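Conserved hypothetical exported protein (Bacteroides fragilis, PDB 4JJA) is of unestablished function but probably acts as a peptidoglycan beta-N-acetylmuramidase. Local coordinates at residues P219-N223 against M224-Y228; G286-L289 against S290-S293. All coordinates share one frame; numbering follows the deposited sequence.

Contact 1 (P219-N223 against M224-Y228)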
loop_
_atom_site.group_PDB
_atom_site.type_symbol
_atom_site.label_atom_id
_atom_site.label_comp_id
_atom_site.label_asym_id
_atom_site.label_seq_id
_atom_site.Cartn_x
_atom_site.Cartn_y
_atom_site.Cartn_z
ATOM N N PRO A 219 1.401 -1.173 -11.720
ATOM C CA PRO A 219 1.740 -2.034 -12.878
ATOM C C PRO A 219 2.661 -3.221 -12.516
ATOM O O PRO A 219 2.550 -4.308 -13.078
ATOM C CB PRO A 219 2.409 -1.061 -13.826
ATOM C CG PRO A 219 1.660 0.247 -13.561
ATOM C CD PRO A 219 1.473 0.256 -12.069
ATOM N N ASN A 220 3.614 -2.973 -11.616
ATOM C CA ASN A 220 4.611 -3.985 -11.236
ATOM C C ASN A 220 4.191 -4.842 -10.043
ATOM O O ASN A 220 4.999 -5.574 -9.512
ATOM C CB ASN A 220 6.023 -3.367 -11.077
ATOM C CG ASN A 220 6.580 -2.980 -12.413
ATOM O OD1 ASN A 220 6.907 -3.837 -13.207
ATOM N ND2 ASN A 220 6.597 -1.692 -12.707
ATOM N N LEU A 221 2.911 -4.795 -9.691
ATOM C CA LEU A 221 2.290 -5.768 -8.777
ATOM C C LEU A 221 1.215 -6.508 -9.549
ATOM O O LEU A 221 0.006 -6.332 -9.328
ATOM C CB LEU A 221 1.726 -5.069 -7.519
ATOM C CG LEU A 221 2.774 -4.464 -6.594
ATOM C CD1 LEU A 221 2.085 -3.672 -5.482
ATOM C CD2 LEU A 221 3.667 -5.564 -6.007
ATOM N N PRO A 222 1.644 -7.344 -10.512
ATOM C CA PRO A 222 0.685 -7.814 -11.497
ATOM C C PRO A 222 -0.140 -8.961 -11.008
ATOM O O PRO A 222 -1.154 -9.256 -11.675
ATOM C CB PRO A 222 1.567 -8.269 -12.651
ATOM C CG PRO A 222 2.827 -8.673 -11.978
ATOM C CD PRO A 222 3.030 -7.624 -10.925
ATOM N N ASN A 223 0.304 -9.664 -9.977
ATOM C CA ASN A 223 -0.335 -10.875 -9.500
ATOM C C ASN A 223 -0.256 -10.981 -7.962
ATOM O O ASN A 223 0.381 -10.151 -7.297
ATOM C CB ASN A 223 0.215 -12.129 -10.210
ATOM C CG ASN A 223 1.686 -12.362 -9.928
ATOM O OD1 ASN A 223 2.223 -11.805 -9.004
ATOM N ND2 ASN A 223 2.326 -13.156 -10.730
HETATM N N MSE A 224 -0.905 -12.005 -7.414
HETATM C CA MSE A 224 -0.924 -12.152 -5.999
HETATM C C MSE A 224 0.426 -12.601 -5.431
HETATM O O MSE A 224 0.764 -12.242 -4.301
HETATM C CB MSE A 224 -2.055 -13.048 -5.520
HETATM C CG MSE A 224 -3.447 -12.451 -5.808
HETATM SE SE MSE A 224 -3.673 -10.700 -5.058
HETATM C CE MSE A 224 -3.466 -11.159 -3.202
ATOM N N LYS A 225 1.211 -13.320 -6.195
ATOM C CA LYS A 225 2.515 -13.723 -5.767
ATOM C C LYS A 225 3.376 -12.486 -5.455
ATOM O O LYS A 225 4.043 -12.408 -4.416
ATOM C CB LYS A 225 3.215 -14.593 -6.821
ATOM C CG LYS A 225 4.299 -15.467 -6.286
ATOM C CD LYS A 225 3.718 -16.700 -5.559
ATOM C CE LYS A 225 3.132 -17.747 -6.485
ATOM N NZ LYS A 225 2.400 -18.694 -5.622
ATOM N N ALA A 226 3.335 -11.519 -6.365
ATOM C CA ALA A 226 4.092 -10.279 -6.194
ATOM C C ALA A 226 3.585 -9.566 -4.940
ATOM O O ALA A 226 4.357 -9.039 -4.166
ATOM C CB ALA A 226 3.902 -9.395 -7.424
ATOM N N ILE A 227 2.269 -9.510 -4.744
ATOM C CA ILE A 227 1.656 -8.803 -3.589
ATOM C C ILE A 227 2.066 -9.473 -2.294
ATOM O O ILE A 227 2.298 -8.804 -1.296
ATOM C CB ILE A 227 0.132 -8.675 -3.785
ATOM C CG1 ILE A 227 -0.110 -7.664 -4.919
ATOM C CG2 ILE A 227 -0.580 -8.257 -2.463
ATOM C CD1 ILE A 227 -1.486 -7.581 -5.422
ATOM N N TYR A 228 2.102 -10.796 -2.270
ATOM C CA TYR A 228 2.506 -11.484 -1.067
ATOM C C TYR A 228 3.990 -11.397 -0.758
ATOM O O TYR A 228 4.394 -11.394 0.399
ATOM C CB TYR A 228 2.062 -12.945 -1.086
ATOM C CG TYR A 228 0.555 -13.149 -1.126
ATOM C CD1 TYR A 228 -0.304 -12.423 -0.286
ATOM C CD2 TYR A 228 -0.012 -14.128 -1.899
ATOM C CE1 TYR A 228 -1.670 -12.623 -0.268
ATOM C CE2 TYR A 228 -1.391 -14.359 -1.894
ATOM C CZ TYR A 228 -2.234 -13.625 -1.095
ATOM O OH TYR A 228 -3.581 -13.860 -1.088
#

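Contact 2 (G286-L289 against S290-S293)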
loop_
_atom_site.group_PDB
_atom_site.type_symbol
_atom_site.label_atom_id
_atom_site.label_comp_id
_atom_site.label_asym_id
_atom_site.label_seq_id
_atom_site.Cartn_x
_atom_site.Cartn_y
_atom_site.Cartn_z
ATOM N N GLY A 286 20.666 -14.373 -9.893
ATOM C CA GLY A 286 19.966 -14.422 -8.650
ATOM C C GLY A 286 19.008 -15.566 -8.482
ATOM O O GLY A 286 19.329 -16.693 -8.847
ATOM N N VAL A 287 17.819 -15.258 -7.963
ATOM C CA VAL A 287 16.878 -16.243 -7.449
ATOM C C VAL A 287 15.497 -15.977 -7.981
ATOM O O VAL A 287 15.057 -14.835 -8.040
ATOM C CB VAL A 287 16.865 -16.234 -5.916
ATOM C CG1 VAL A 287 15.881 -17.203 -5.351
ATOM C CG2 VAL A 287 18.238 -16.553 -5.371
ATOM N N ASN A 288 14.833 -17.035 -8.446
ATOM C CA ASN A 288 13.445 -16.961 -8.917
ATOM C C ASN A 288 12.536 -17.492 -7.800
ATOM O O ASN A 288 12.628 -18.660 -7.462
ATOM C CB ASN A 288 13.319 -17.808 -10.209
ATOM C CG ASN A 288 11.956 -17.751 -10.849
ATOM O OD1 ASN A 288 11.025 -17.212 -10.307
ATOM N ND2 ASN A 288 11.827 -18.421 -12.005
ATOM N N LEU A 289 11.686 -16.626 -7.270
ATOM C CA LEU A 289 10.781 -16.937 -6.175
ATOM C C LEU A 289 9.373 -17.160 -6.673
ATOM O O LEU A 289 8.473 -17.380 -5.855
ATOM C CB LEU A 289 10.787 -15.846 -5.080
ATOM C CG LEU A 289 12.162 -15.596 -4.469
ATOM C CD1 LEU A 289 12.073 -14.309 -3.600
ATOM C CD2 LEU A 289 12.682 -16.796 -3.678
ATOM N N SER A 290 9.169 -17.130 -7.983
ATOM C CA SER A 290 7.805 -17.078 -8.527
ATOM C C SER A 290 7.047 -18.374 -8.386
ATOM O O SER A 290 5.839 -18.353 -8.599
ATOM C CB SER A 290 7.844 -16.634 -9.982
ATOM O OG SER A 290 8.416 -17.606 -10.810
ATOM N N ASN A 291 7.752 -19.467 -8.075
ATOM C CA ASN A 291 7.110 -20.773 -7.901
ATOM C C ASN A 291 6.913 -21.175 -6.436
ATOM O O ASN A 291 6.460 -22.275 -6.124
ATOM C CB ASN A 291 7.880 -21.871 -8.677
ATOM C CG ASN A 291 7.978 -21.571 -10.170
ATOM O OD1 ASN A 291 9.082 -21.550 -10.737
ATOM N ND2 ASN A 291 6.851 -21.240 -10.789
ATOM N N LEU A 292 7.241 -20.303 -5.491
ATOM C CA LEU A 292 6.866 -20.519 -4.095
ATOM C C LEU A 292 5.335 -20.586 -4.047
ATOM O O LEU A 292 4.640 -19.842 -4.758
ATOM C CB LEU A 292 7.329 -19.384 -3.196
ATOM C CG LEU A 292 8.814 -19.282 -2.931
ATOM C CD1 LEU A 292 9.083 -18.016 -2.089
ATOM C CD2 LEU A 292 9.401 -20.502 -2.225
ATOM N N SER A 293 4.816 -21.496 -3.237
ATOM C CA SER A 293 3.396 -21.476 -2.996
ATOM C C SER A 293 2.981 -20.266 -2.191
ATOM O O SER A 293 3.754 -19.722 -1.404
ATOM C CB SER A 293 2.946 -22.725 -2.231
ATOM O OG SER A 293 3.469 -22.790 -0.907
HETATM O O HOH W 1 10.406 -20.241 -7.237
#

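Contact 1 (P219-N223 against M224-Y228)
Asn223 caps the first turn of helix 224-233, and the side chain that does so reaches forward to Ala226, three residues on. This is the classic N-cap, in which a polar side chain just before a helix takes up an amide N-H of the first turn. From CB the chain turns back over its own backbone: CG sits between the backbone N and the carbonyl carbon (chi1 64°), a position that brings the amide to the open end of the helix. At the tip the two amide atoms part company. OD1 accepts from Ala226 N at 2.9 Å in a fairly straight bond, with 162° at the hydrogen and the donor tilted 22° from the carbonyl plane of the side chain. It also lies 3.3 Å from Ala226 CB and 3.7 Å from Lys225 CB, so methyl and methylene flank the bond. ND2 turns to Gln252 OE1, a second bond that helps fix the rotation of the amide.

The backbone of Asn223 adds the first regular helical bond, Ile227 N to Asn223 O at 3.2 Å. Ahead of the cap, the loop folds its apolar groups against the same turn. Pro222 CD rests on Ala226 CB at 4.0 Å, and Leu221 comes to that methyl through CD2. The Leu221 side chain is buried, with a bound glycerol close by, probably from the crystallisation liquor. Ala226 CB is thus met by the proline ring, the leucine branch and the asparagine oxygen. Further along the helix, Ile227 CG1 lies 4.1 Å from Leu221 CB and 3.5 Å from Asn223 O.

Contact 2 (G286-L289 against S290-S293)
Asn288, the last residue of strand 284-288, forms an Asx turn with Ser290: its side-chain oxygen accepts the backbone N-H two residues on, and the Ser290 hydroxyl is a second donor to the same atom. With CG anti to the backbone N (chi1 -176°), the carboxamide leans forward past its own carbonyl carbon and brings OD1 within reach of Ser290. There OD1 accepts from Ser290 OG at 2.7 Å and from Ser290 N at 3.0 Å, the latter with 161° at the hydrogen. The two donors, hydroxyl and backbone N-H of a single residue, fix how Ser290 is set against the strand end. The Asn288 carbonyl is used as well: a water donates to Asn288 O at 2.7 Å and accepts from Asn291 N, bridging the strand to the middle of the turn.

Leu289 opens that turn, a type I beta turn running to Leu292, by which the chain leaves the middle strand of the three-stranded antiparallel sheet and heads for helix 294-300. Its closing bond, Leu292 N to Leu289 O, measures 3.2 Å; the donor stands above the carbonyl plane, 55° out of it. The side chains at the two ends of the turn lie side by side and point the same way, with Leu289 CB 4.1 Å from Leu292 CD1. Both meet Tyr306 of helix 305-314, and Leu289 also touches Leu229 and Ile233 of helix 224-233. Leu292 CB and CG each pass 3.5 Å from Leu289 O, beside the bond that closes the turn.

How the contacts relate
Contact 1 and contact 2 lie with their centres about 13 Å apart on the same side of the chain's centre, and Lys225 joins them. Its chain leads away from the cap of contact 1 to the turn of contact 2, where NZ is 2.7 Å from Leu292 O, a probable hydrogen bond, and CE packs 3.5 Å from Ser290 O. The same NZ forms a salt bridge with Asp294, in helix 294-300, which Ser293 caps through Glu296 N. Gln252 gives a second link: already the partner of Asn223, it also makes a backbone hydrogen bond with Leu289.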